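Local coordinates for ORC1-type DNA replication protein 2 (Aeropyrum pernix, PDB 1W5T) that binds DNA and ATP and takes part in regulating DNA replication, using an AAA+ ATPase domain joined to a winged-helix domain, at residues Glu219-Leu224 / Arg240-Ile245; Asp234-Pro239 / Asp279-Asp284; Ala214-Glu219 / Tyr249-Gly254. One frame throughout, in Å; residues are numbered along the deposited sequence.

Interaction 1 (Glu219-Leu224 / Arg240-Ile245); sequences ELYTIL and RHLELI. With ANP (phosphoaminophosphonic acid-adenylate ester), chain D.
Tyr221 and Leu224 on one helix meet Leu242, Glu243 and Ile245 on the next, the two short segments running 133° apart in direction with their axes 9.0 Å from each other at closest approach. This is helix-to-helix packing inside the all-helical lid of an AAA+ ATPase, and it illustrates how such a lid can hold two helices together by apolar contact: Leu224 and Leu242 bury most of the surface, with Tyr221 beside them. The backbones come nearest at Tyr221 and Glu243, whose CA atoms lie 6.3 Å apart. With CG anti to its backbone N (chi1 174°), Tyr221 reaches out along the partner helix, and its side chain crosses that of Leu242 at about a right angle, with CE2 4.0 Å from Leu242 CB. The same flank of the ring carries CD2 past the aliphatic stem of Glu243, so that the glutamate contributes CG to the contact while its carboxylate plane is turned 60° from the ring. Deeper in, Leu224 sends CD1 into the angle between Leu242 and Ile245, where it stands 3.7 Å from Ile245 CB and equally close to the carbonyl O of Leu242. That oxygen is not left to apolar company, since Ser246 OG also bonds to it. Leu266 of helix 259-275 touches both Leu242 and Ile245, and Val286 and Val290 of helix 283-292 pack on Ile245. Another side of helix 217-231 faces the nucleotide. There Ile223 is spread along the adenine of the bound ATP analogue, its CG2 lying 3.8 Å from ANP N3 and its CD1 3.8 Å from ANP C6.

Interaction 2 (Asp234-Pro239 / Asp279-Asp284); sequences DTVWEP and DSLSED
Val236 and Leu281 tie two irregular segments together by a single backbone hydrogen bond, Leu281 N to Val236 O at 2.9 Å, close to where the segments come nearest, the CA atoms of Val236 and Ser280 being 4.1 Å apart. The bond is nearly straight, with 177° at the hydrogen, and the amide meets the oxygen in the carbonyl plane. It shows on a small scale how one well-aimed backbone hydrogen bond can fasten two loops when neither forms a strand. Side chains close in around it. Leu281 folds back over the acceptor, with CB and CG each 3.6 Å from Val236 O, while its CD1 reaches the CB of Trp237 at 4.1 Å. On the other flank Val236 turns CG2 toward the carbonyl O of Asp279, and Ser280 lays its CB against the carbonyl oxygens of Thr235 and Val236. Trp237 touches Leu281 through CB alone: with CG held between the backbone N and the carbonyl carbon (chi1 67°), the indole swings off the contact and packs on Ala228 and Glu225 of helix 217-231. Both segments lead into helices, Glu238 and Ser282 taking the N-cap positions. Arg240, in the first turn of helix 239-249, forms salt bridges with Glu238 and with Glu283 of helix 283-292, linking these two starts. Leu281 meanwhile lies on Leu266, Ala269 and Cys270 of helix 259-275 and on His241 of helix 239-249, which places the joined loops across one end of the lid bundle.

Interaction 3 (Ala214-Glu219 / Tyr249-Gly254); sequences AYKSRE and YGEDKG. With ANP (phosphoaminophosphonic acid-adenylate ester), chain D.
Tyr215 is gripped at both ends, its OH giving a 2.6 Å hydrogen bond to ANP N7 while its backbone O accepts the amide of Glu251. The second bond, Glu251 N to Tyr215 O, is 3.0 Å long, its donor tilted 21° from the carbonyl plane. A phenylalanine in place of Tyr215 would probably leave adenine N7 without this donor and weaken the hold of the lid on the base. The next residues start helix 217-231 and exemplify helix capping shared with a distant loop. Lys216 sits at the N-cap, and its amide bonds to Glu219 OE2 at 2.8 Å, as in one half of a capping box; Glu219 OE2 also lies at the edge of the Tyr215 ring, in its plane. Ser217 N turns instead to the loop and meets Asp252 OD2 at 2.9 Å on its syn side, though 24° out of the carboxylate plane. Asp252, with CG between its backbone N and carbonyl carbon (chi1 51°), crosses the Lys216 side chain at about a right angle, OD1 touching Lys216 CB. The carboxylate is probably favoured by the partial positive charge at the start of helix 217-231. Gly250 lets the loop pass close, its CA 3.6 Å from Ser217 N, where a side chain would clash with Ser217 CB. Lys253 NZ adds a weak bond to Ser217 OG. The loop follows helix 239-249 and leads to helix 259-275, whose Ala259 touches the Tyr215 ring; Arg27 bridges to Glu219, and Tyr215 touches Leu220 and Ile223 of helix 217-231.

Overall arrangement
The three contacts lie along the helical lid, from the nucleotide to its far end. Interaction 1 is central, its centre about 12 Å from that of interaction 2 and about 10 Å from that of interaction 3, and it touches both; interactions 2 and 3 lie about 22 Å apart between centres and do not meet. Helix 217-231 serves interactions 1 and 3, which share Glu219, and both touch the nucleotide. Along the chain 214-219 and 249-254 enclose interaction 1, whereas the last segment, 279-284, comes back from beyond helix 259-275, so interaction 2 crosses the other two. The nucleotide end of the lid is thus linked, through interaction 1, to loops at its far end.

Interaction 1 (Glu219-Leu224 / Arg240-Ile245)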
loop_
_atom_site.group_PDB
_atom_site.type_symbol
_atom_site.label_atom_id
_atom_site.label_comp_id
_atom_site.label_asym_id
_atom_site.label_seq_id
_atom_site.Cartn_x
_atom_site.Cartn_y
_atom_site.Cartn_z
ATOM N N GLU A 219 -17.881 -2.802 -1.997
ATOM C CA GLU A 219 -16.924 -1.831 -2.552
ATOM C C GLU A 219 -16.264 -2.305 -3.808
ATOM O O GLU A 219 -16.178 -1.538 -4.758
ATOM C CB GLU A 219 -15.907 -1.407 -1.516
ATOM C CG GLU A 219 -16.584 -0.800 -0.306
ATOM C CD GLU A 219 -15.722 -0.870 0.907
ATOM O OE1 GLU A 219 -15.789 0.046 1.726
ATOM O OE2 GLU A 219 -14.938 -1.811 1.026
ATOM N N LEU A 220 -15.831 -3.570 -3.833
ATOM C CA LEU A 220 -15.269 -4.149 -5.037
ATOM C C LEU A 220 -16.286 -4.140 -6.156
ATOM O O LEU A 220 -15.932 -3.928 -7.291
ATOM C CB LEU A 220 -14.735 -5.588 -4.818
ATOM C CG LEU A 220 -13.451 -5.726 -3.967
ATOM C CD1 LEU A 220 -13.166 -7.194 -3.706
ATOM C CD2 LEU A 220 -12.230 -4.973 -4.618
ATOM N N TYR A 221 -17.554 -4.342 -5.819
ATOM C CA TYR A 221 -18.588 -4.339 -6.810
ATOM C C TYR A 221 -18.680 -2.948 -7.444
ATOM O O TYR A 221 -18.668 -2.799 -8.670
ATOM C CB TYR A 221 -19.951 -4.784 -6.256
ATOM C CG TYR A 221 -20.994 -4.612 -7.339
ATOM C CD1 TYR A 221 -21.635 -3.396 -7.521
ATOM C CD2 TYR A 221 -21.229 -5.640 -8.282
ATOM C CE1 TYR A 221 -22.508 -3.205 -8.547
ATOM C CE2 TYR A 221 -22.139 -5.466 -9.310
ATOM C CZ TYR A 221 -22.769 -4.245 -9.423
ATOM O OH TYR A 221 -23.651 -4.025 -10.422
ATOM N N THR A 222 -18.789 -1.933 -6.593
ATOM C CA THR A 222 -18.740 -0.559 -7.042
ATOM C C THR A 222 -17.511 -0.280 -7.889
ATOM O O THR A 222 -17.603 0.394 -8.921
ATOM C CB THR A 222 -18.814 0.401 -5.830
ATOM O OG1 THR A 222 -20.038 0.168 -5.135
ATOM C CG2 THR A 222 -18.971 1.817 -6.276
ATOM N N ILE A 223 -16.364 -0.792 -7.474
ATOM C CA ILE A 223 -15.141 -0.534 -8.261
ATOM C C ILE A 223 -15.147 -1.209 -9.641
ATOM O O ILE A 223 -14.738 -0.601 -10.634
ATOM C CB ILE A 223 -13.844 -0.860 -7.453
ATOM C CG1 ILE A 223 -13.752 0.080 -6.232
ATOM C CG2 ILE A 223 -12.587 -0.805 -8.393
ATOM C CD1 ILE A 223 -12.697 -0.358 -5.118
ATOM N N LEU A 224 -15.653 -2.433 -9.716
ATOM C CA LEU A 224 -15.714 -3.157 -10.979
ATOM C C LEU A 224 -16.756 -2.526 -11.906
ATOM O O LEU A 224 -16.594 -2.456 -13.142
ATOM C CB LEU A 224 -16.009 -4.652 -10.738
ATOM C CG LEU A 224 -14.894 -5.405 -10.004
ATOM C CD1 LEU A 224 -15.338 -6.815 -9.580
ATOM C CD2 LEU A 224 -13.597 -5.435 -10.813
ATOM N N ARG A 240 -24.209 -9.404 -12.550
ATOM C CA ARG A 240 -23.913 -10.689 -11.905
ATOM C C ARG A 240 -22.534 -11.178 -12.217
ATOM O O ARG A 240 -21.917 -11.845 -11.365
ATOM C CB ARG A 240 -24.905 -11.784 -12.292
ATOM C CG ARG A 240 -25.307 -11.790 -13.744
ATOM C CD ARG A 240 -26.386 -12.810 -14.013
ATOM N NE ARG A 240 -26.955 -12.650 -15.325
ATOM C CZ ARG A 240 -26.589 -13.259 -16.460
ATOM N NH1 ARG A 240 -25.618 -14.181 -16.560
ATOM N NH2 ARG A 240 -27.279 -12.916 -17.536
ATOM N N HIS A 241 -22.064 -10.865 -13.433
ATOM C CA HIS A 241 -20.717 -11.182 -13.859
ATOM C C HIS A 241 -19.750 -10.579 -12.843
ATOM O O HIS A 241 -18.832 -11.239 -12.398
ATOM C CB HIS A 241 -20.414 -10.588 -15.238
ATOM C CG HIS A 241 -21.217 -11.162 -16.368
ATOM N ND1 HIS A 241 -21.447 -12.514 -16.531
ATOM C CD2 HIS A 241 -21.776 -10.560 -17.444
ATOM C CE1 HIS A 241 -22.168 -12.707 -17.618
ATOM N NE2 HIS A 241 -22.383 -11.539 -18.187
ATOM N N LEU A 242 -19.961 -9.309 -12.497
ATOM C CA LEU A 242 -19.073 -8.596 -11.579
ATOM C C LEU A 242 -19.222 -9.099 -10.130
ATOM O O LEU A 242 -18.258 -9.074 -9.347
ATOM C CB LEU A 242 -19.355 -7.091 -11.621
ATOM C CG LEU A 242 -19.474 -6.375 -12.964
ATOM C CD1 LEU A 242 -19.827 -4.888 -12.744
ATOM C CD2 LEU A 242 -18.215 -6.548 -13.811
ATOM N N GLU A 243 -20.430 -9.541 -9.775
ATOM C CA GLU A 243 -20.692 -10.045 -8.431
ATOM C C GLU A 243 -19.870 -11.268 -8.147
ATOM O O GLU A 243 -19.432 -11.468 -7.017
ATOM C CB GLU A 243 -22.132 -10.464 -8.284
ATOM C CG GLU A 243 -23.053 -9.350 -7.916
ATOM C CD GLU A 243 -24.503 -9.758 -8.091
ATOM O OE1 GLU A 243 -24.880 -10.847 -7.545
ATOM O OE2 GLU A 243 -25.243 -8.973 -8.762
ATOM N N LEU A 244 -19.698 -12.079 -9.188
ATOM C CA LEU A 244 -18.924 -13.291 -9.139
ATOM C C LEU A 244 -17.482 -13.036 -8.709
ATOM O O LEU A 244 -16.842 -13.923 -8.159
ATOM C CB LEU A 244 -18.969 -13.979 -10.506
ATOM C CG LEU A 244 -20.350 -14.590 -10.820
ATOM C CD1 LEU A 244 -20.462 -14.997 -12.268
ATOM C CD2 LEU A 244 -20.761 -15.782 -9.861
ATOM N N ILE A 245 -16.970 -11.840 -8.981
ATOM C CA ILE A 245 -15.599 -11.519 -8.675
ATOM C C ILE A 245 -15.584 -10.993 -7.258
ATOM O O ILE A 245 -14.899 -11.547 -6.376
ATOM C CB ILE A 245 -15.022 -10.509 -9.666
ATOM C CG1 ILE A 245 -14.990 -11.110 -11.087
ATOM C CG2 ILE A 245 -13.579 -10.164 -9.261
ATOM C CD1 ILE A 245 -14.781 -10.113 -12.283
HETATM P PG ANP D . 0.202 -2.226 -3.397
HETATM O O1G ANP D . 0.784 -3.305 -4.404
HETATM O O2G ANP D . 1.152 -0.951 -3.442
HETATM O O3G ANP D . 0.056 -2.770 -1.912
HETATM P PB ANP D . -2.032 -0.254 -3.600
HETATM O O1B ANP D . -1.111 1.019 -3.773
HETATM O O2B ANP D . -2.523 -0.319 -2.122
HETATM N N3B ANP D . -1.292 -1.720 -4.077
HETATM P PA ANP D . -3.500 0.646 -5.904
HETATM O O1A ANP D . -3.829 2.192 -5.652
HETATM O O2A ANP D . -2.220 0.534 -6.831
HETATM O O3A ANP D . -3.371 -0.176 -4.520
HETATM O "O5'" ANP D . -4.801 -0.083 -6.522
HETATM C "C5'" ANP D . -4.947 -1.396 -7.088
HETATM C "C4'" ANP D . -5.892 -1.240 -8.283
HETATM O "O4'" ANP D . -7.225 -0.956 -7.838
HETATM C "C3'" ANP D . -5.536 -0.050 -9.171
HETATM O "O3'" ANP D . -5.876 -0.377 -10.489
HETATM C "C2'" ANP D . -6.448 1.078 -8.704
HETATM O "O2'" ANP D . -6.713 2.111 -9.653
HETATM C "C1'" ANP D . -7.702 0.299 -8.332
HETATM N N9 ANP D . -8.376 0.931 -7.204
HETATM C C8 ANP D . -8.005 0.814 -5.878
HETATM N N7 ANP D . -8.827 1.516 -5.059
HETATM C C5 ANP D . -9.777 2.074 -5.823
HETATM C C6 ANP D . -10.987 2.951 -5.715
HETATM N N6 ANP D . -11.443 3.425 -4.520
HETATM N N1 ANP D . -11.650 3.317 -6.846
HETATM C C2 ANP D . -11.291 2.915 -8.056
HETATM N N3 ANP D . -10.207 2.134 -8.294
HETATM C C4 ANP D . -9.434 1.690 -7.188
#

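Interaction 2 (Asp234-Pro239 / Asp279-Asp284)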
loop_
_atom_site.group_PDB
_atom_site.type_symbol
_atom_site.label_atom_id
_atom_site.label_comp_id
_atom_site.label_asym_id
_atom_site.label_seq_id
_atom_site.Cartn_x
_atom_site.Cartn_y
_atom_site.Cartn_z
ATOM N N ASP A 234 -21.067 -1.502 -23.546
ATOM C CA ASP A 234 -22.230 -1.631 -22.670
ATOM C C ASP A 234 -22.969 -2.934 -22.741
ATOM O O ASP A 234 -23.719 -3.260 -21.814
ATOM C CB ASP A 234 -23.237 -0.516 -22.959
ATOM C CG ASP A 234 -22.635 0.858 -22.835
ATOM O OD1 ASP A 234 -23.334 1.860 -23.181
ATOM O OD2 ASP A 234 -21.475 1.021 -22.408
ATOM N N THR A 235 -22.798 -3.663 -23.845
ATOM C CA THR A 235 -23.548 -4.914 -24.086
ATOM C C THR A 235 -22.825 -6.147 -23.500
ATOM O O THR A 235 -23.405 -7.238 -23.307
ATOM C CB THR A 235 -23.813 -5.095 -25.590
ATOM O OG1 THR A 235 -22.587 -4.987 -26.328
ATOM C CG2 THR A 235 -24.645 -3.911 -26.130
ATOM N N VAL A 236 -21.560 -5.923 -23.179
ATOM C CA VAL A 236 -20.625 -6.970 -22.871
ATOM C C VAL A 236 -20.832 -7.578 -21.490
ATOM O O VAL A 236 -20.523 -8.746 -21.273
ATOM C CB VAL A 236 -19.213 -6.394 -23.048
ATOM C CG1 VAL A 236 -18.221 -6.936 -22.026
ATOM C CG2 VAL A 236 -18.745 -6.565 -24.507
ATOM N N TRP A 237 -21.395 -6.812 -20.566
ATOM C CA TRP A 237 -21.413 -7.228 -19.161
ATOM C C TRP A 237 -22.749 -7.056 -18.494
ATOM O O TRP A 237 -23.570 -6.282 -18.908
ATOM C CB TRP A 237 -20.360 -6.463 -18.359
ATOM C CG TRP A 237 -20.665 -4.996 -18.228
ATOM C CD1 TRP A 237 -20.400 -4.002 -19.159
ATOM C CD2 TRP A 237 -21.300 -4.347 -17.124
ATOM N NE1 TRP A 237 -20.838 -2.788 -18.681
ATOM C CE2 TRP A 237 -21.385 -2.962 -17.434
ATOM C CE3 TRP A 237 -21.780 -4.778 -15.891
ATOM C CZ2 TRP A 237 -21.940 -2.006 -16.547
ATOM C CZ3 TRP A 237 -22.360 -3.806 -15.007
ATOM C CH2 TRP A 237 -22.425 -2.450 -15.356
ATOM N N GLU A 238 -22.901 -7.774 -17.405
ATOM C CA GLU A 238 -24.072 -7.757 -16.589
ATOM C C GLU A 238 -23.596 -7.644 -15.139
ATOM O O GLU A 238 -22.533 -8.171 -14.832
ATOM C CB GLU A 238 -24.691 -9.119 -16.746
ATOM C CG GLU A 238 -26.161 -9.149 -16.797
ATOM C CD GLU A 238 -26.720 -9.073 -18.171
ATOM O OE1 GLU A 238 -26.511 -8.003 -18.832
ATOM O OE2 GLU A 238 -27.411 -10.083 -18.529
ATOM N N PRO A 239 -24.376 -6.994 -14.261
ATOM C CA PRO A 239 -24.071 -6.971 -12.824
ATOM C C PRO A 239 -23.565 -8.278 -12.246
ATOM O O PRO A 239 -22.569 -8.223 -11.543
ATOM C CB PRO A 239 -25.429 -6.584 -12.186
ATOM C CG PRO A 239 -25.979 -5.576 -13.219
ATOM C CD PRO A 239 -25.607 -6.214 -14.562
ATOM N N ASP A 279 -18.694 -12.100 -27.973
ATOM C CA ASP A 279 -18.692 -10.642 -27.867
ATOM C C ASP A 279 -19.398 -10.133 -26.616
ATOM O O ASP A 279 -19.735 -8.946 -26.514
ATOM C CB ASP A 279 -19.280 -9.971 -29.122
ATOM C CG ASP A 279 -20.726 -10.329 -29.344
ATOM O OD1 ASP A 279 -21.246 -9.971 -30.441
ATOM O OD2 ASP A 279 -21.400 -10.955 -28.486
ATOM N N SER A 280 -19.627 -11.049 -25.676
ATOM C CA SER A 280 -20.076 -10.707 -24.347
ATOM C C SER A 280 -19.426 -11.669 -23.329
ATOM O O SER A 280 -18.845 -12.709 -23.722
ATOM C CB SER A 280 -21.581 -10.796 -24.291
ATOM O OG SER A 280 -21.967 -12.046 -24.814
ATOM N N LEU A 281 -19.492 -11.307 -22.042
ATOM C CA LEU A 281 -19.056 -12.210 -20.994
ATOM C C LEU A 281 -20.063 -13.315 -20.775
ATOM O O LEU A 281 -21.256 -13.195 -21.104
ATOM C CB LEU A 281 -18.855 -11.482 -19.676
ATOM C CG LEU A 281 -17.781 -10.422 -19.588
ATOM C CD1 LEU A 281 -17.844 -9.683 -18.248
ATOM C CD2 LEU A 281 -16.401 -11.014 -19.836
ATOM N N SER A 282 -19.570 -14.404 -20.197
ATOM C CA SER A 282 -20.458 -15.399 -19.625
ATOM C C SER A 282 -19.967 -15.678 -18.209
ATOM O O SER A 282 -18.814 -15.352 -17.878
ATOM C CB SER A 282 -20.476 -16.659 -20.498
ATOM O OG SER A 282 -19.263 -17.360 -20.399
ATOM N N GLU A 283 -20.823 -16.248 -17.370
ATOM C CA GLU A 283 -20.432 -16.610 -16.033
ATOM C C GLU A 283 -19.260 -17.585 -15.934
ATOM O O GLU A 283 -18.416 -17.457 -15.026
ATOM C CB GLU A 283 -21.642 -17.166 -15.297
ATOM C CG GLU A 283 -22.827 -16.226 -15.382
ATOM C CD GLU A 283 -23.884 -16.558 -14.390
ATOM O OE1 GLU A 283 -24.980 -15.965 -14.424
ATOM O OE2 GLU A 283 -23.624 -17.433 -13.582
ATOM N N ASP A 284 -19.219 -18.571 -16.844
ATOM C CA ASP A 284 -18.116 -19.538 -16.914
ATOM C C ASP A 284 -16.759 -18.850 -17.068
ATOM O O ASP A 284 -15.793 -19.207 -16.391
ATOM C CB ASP A 284 -18.335 -20.549 -18.045
ATOM C CG ASP A 284 -19.512 -21.518 -17.763
ATOM O OD1 ASP A 284 -19.906 -22.253 -18.674
ATOM O OD2 ASP A 284 -20.120 -21.612 -16.679
#

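Interaction 3 (Ala214-Glu219 / Tyr249-Gly254)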
loop_
_atom_site.group_PDB
_atom_site.type_symbol
_atom_site.label_atom_id
_atom_site.label_comp_id
_atom_site.label_asym_id
_atom_site.label_seq_id
_atom_site.Cartn_x
_atom_site.Cartn_y
_atom_site.Cartn_z
ATOM N N ALA A 214 -8.571 -3.158 3.529
ATOM C CA ALA A 214 -8.915 -3.941 2.390
ATOM C C ALA A 214 -10.417 -3.801 2.103
ATOM O O ALA A 214 -11.206 -3.552 3.000
ATOM C CB ALA A 214 -8.520 -5.423 2.642
ATOM N N TYR A 215 -10.775 -3.984 0.832
ATOM C CA TYR A 215 -12.129 -3.768 0.346
ATOM C C TYR A 215 -13.126 -4.898 0.618
ATOM O O TYR A 215 -12.859 -6.106 0.395
ATOM C CB TYR A 215 -12.076 -3.485 -1.168
ATOM C CG TYR A 215 -11.440 -2.164 -1.547
ATOM C CD1 TYR A 215 -10.249 -2.129 -2.297
ATOM C CD2 TYR A 215 -12.045 -0.935 -1.173
ATOM C CE1 TYR A 215 -9.672 -0.912 -2.662
ATOM C CE2 TYR A 215 -11.456 0.301 -1.530
ATOM C CZ TYR A 215 -10.280 0.297 -2.258
ATOM O OH TYR A 215 -9.738 1.491 -2.603
ATOM N N LYS A 216 -14.300 -4.505 1.082
ATOM C CA LYS A 216 -15.450 -5.438 1.180
ATOM C C LYS A 216 -16.050 -5.695 -0.206
ATOM O O LYS A 216 -15.764 -4.958 -1.170
ATOM C CB LYS A 216 -16.505 -4.901 2.124
ATOM C CG LYS A 216 -15.918 -4.646 3.533
ATOM C CD LYS A 216 -16.954 -4.059 4.506
ATOM C CE LYS A 216 -16.270 -3.581 5.844
ATOM N NZ LYS A 216 -16.466 -4.580 6.966
ATOM N N SER A 217 -16.882 -6.722 -0.309
ATOM C CA SER A 217 -17.397 -7.127 -1.615
ATOM C C SER A 217 -18.230 -6.056 -2.308
ATOM O O SER A 217 -18.106 -5.876 -3.533
ATOM C CB SER A 217 -18.147 -8.476 -1.537
ATOM O OG SER A 217 -19.434 -8.298 -0.987
ATOM N N ARG A 218 -19.049 -5.353 -1.524
ATOM C CA ARG A 218 -19.869 -4.235 -1.978
ATOM C C ARG A 218 -19.012 -3.127 -2.636
ATOM O O ARG A 218 -19.355 -2.602 -3.699
ATOM C CB ARG A 218 -20.613 -3.631 -0.775
ATOM C CG ARG A 218 -22.017 -4.141 -0.548
ATOM C CD ARG A 218 -23.024 -3.031 -0.027
ATOM N NE ARG A 218 -22.411 -1.684 0.039
ATOM C CZ ARG A 218 -23.039 -0.522 -0.166
ATOM N NH1 ARG A 218 -24.329 -0.479 -0.474
ATOM N NH2 ARG A 218 -22.358 0.612 -0.076
ATOM N N GLU A 219 -17.881 -2.802 -1.997
ATOM C CA GLU A 219 -16.924 -1.831 -2.552
ATOM C C GLU A 219 -16.264 -2.305 -3.808
ATOM O O GLU A 219 -16.178 -1.538 -4.758
ATOM C CB GLU A 219 -15.907 -1.407 -1.516
ATOM C CG GLU A 219 -16.584 -0.800 -0.306
ATOM C CD GLU A 219 -15.722 -0.870 0.907
ATOM O OE1 GLU A 219 -15.789 0.046 1.726
ATOM O OE2 GLU A 219 -14.938 -1.811 1.026
ATOM N N TYR A 249 -13.583 -12.086 -3.836
ATOM C CA TYR A 249 -12.423 -11.278 -3.362
ATOM C C TYR A 249 -12.672 -10.418 -2.115
ATOM O O TYR A 249 -11.725 -10.066 -1.384
ATOM C CB TYR A 249 -11.801 -10.457 -4.474
ATOM C CG TYR A 249 -11.162 -11.288 -5.575
ATOM C CD1 TYR A 249 -10.977 -10.761 -6.827
ATOM C CD2 TYR A 249 -10.761 -12.605 -5.350
ATOM C CE1 TYR A 249 -10.418 -11.498 -7.827
ATOM C CE2 TYR A 249 -10.217 -13.374 -6.359
ATOM C CZ TYR A 249 -10.030 -12.816 -7.602
ATOM O OH TYR A 249 -9.434 -13.561 -8.624
ATOM N N GLY A 250 -13.950 -10.099 -1.866
ATOM C CA GLY A 250 -14.326 -9.290 -0.716
ATOM C C GLY A 250 -13.695 -9.804 0.580
ATOM O O GLY A 250 -13.704 -11.013 0.843
ATOM N N GLU A 251 -13.153 -8.891 1.397
ATOM C CA GLU A 251 -12.485 -9.266 2.635
ATOM C C GLU A 251 -13.490 -9.711 3.674
ATOM O O GLU A 251 -13.171 -10.521 4.540
ATOM C CB GLU A 251 -11.590 -8.152 3.143
ATOM C CG GLU A 251 -12.291 -7.116 4.010
ATOM C CD GLU A 251 -12.424 -7.564 5.463
ATOM O OE1 GLU A 251 -11.444 -8.164 6.009
ATOM O OE2 GLU A 251 -13.510 -7.330 6.041
ATOM N N ASP A 252 -14.716 -9.201 3.574
ATOM C CA ASP A 252 -15.832 -9.733 4.374
ATOM C C ASP A 252 -16.255 -11.164 3.969
ATOM O O ASP A 252 -16.921 -11.846 4.714
ATOM C CB ASP A 252 -17.043 -8.794 4.347
ATOM C CG ASP A 252 -17.447 -8.387 2.948
ATOM O OD1 ASP A 252 -18.534 -7.790 2.777
ATOM O OD2 ASP A 252 -16.742 -8.575 1.945
ATOM N N LYS A 253 -15.858 -11.608 2.785
ATOM C CA LYS A 253 -16.172 -12.953 2.349
ATOM C C LYS A 253 -14.987 -13.884 2.430
ATOM O O LYS A 253 -15.023 -14.919 1.818
ATOM C CB LYS A 253 -16.646 -12.912 0.909
ATOM C CG LYS A 253 -17.751 -11.905 0.693
ATOM C CD LYS A 253 -19.112 -12.533 0.704
ATOM C CE LYS A 253 -20.187 -11.509 0.941
ATOM N NZ LYS A 253 -21.040 -11.315 -0.277
ATOM N N GLY A 254 -13.917 -13.512 3.123
ATOM C CA GLY A 254 -12.752 -14.385 3.212
ATOM C C GLY A 254 -11.646 -14.157 2.214
ATOM O O GLY A 254 -10.609 -14.863 2.273
HETATM P PG ANP D . 0.202 -2.226 -3.397
HETATM O O1G ANP D . 0.784 -3.305 -4.404
HETATM O O2G ANP D . 1.152 -0.951 -3.442
HETATM O O3G ANP D . 0.056 -2.770 -1.912
HETATM P PB ANP D . -2.032 -0.254 -3.600
HETATM O O1B ANP D . -1.111 1.019 -3.773
HETATM O O2B ANP D . -2.523 -0.319 -2.122
HETATM N N3B ANP D . -1.292 -1.720 -4.077
HETATM P PA ANP D . -3.500 0.646 -5.904
HETATM O O1A ANP D . -3.829 2.192 -5.652
HETATM O O2A ANP D . -2.220 0.534 -6.831
HETATM O O3A ANP D . -3.371 -0.176 -4.520
HETATM O "O5'" ANP D . -4.801 -0.083 -6.522
HETATM C "C5'" ANP D . -4.947 -1.396 -7.088
HETATM C "C4'" ANP D . -5.892 -1.240 -8.283
HETATM O "O4'" ANP D . -7.225 -0.956 -7.838
HETATM C "C3'" ANP D . -5.536 -0.050 -9.171
HETATM O "O3'" ANP D . -5.876 -0.377 -10.489
HETATM C "C2'" ANP D . -6.448 1.078 -8.704
HETATM O "O2'" ANP D . -6.713 2.111 -9.653
HETATM C "C1'" ANP D . -7.702 0.299 -8.332
HETATM N N9 ANP D . -8.376 0.931 -7.204
HETATM C C8 ANP D . -8.005 0.814 -5.878
HETATM N N7 ANP D . -8.827 1.516 -5.059
HETATM C C5 ANP D . -9.777 2.074 -5.823
HETATM C C6 ANP D . -10.987 2.951 -5.715
HETATM N N6 ANP D . -11.443 3.425 -4.520
HETATM N N1 ANP D . -11.650 3.317 -6.846
HETATM C C2 ANP D . -11.291 2.915 -8.056
HETATM N N3 ANP D . -10.207 2.134 -8.294
HETATM C C4 ANP D . -9.434 1.690 -7.188
#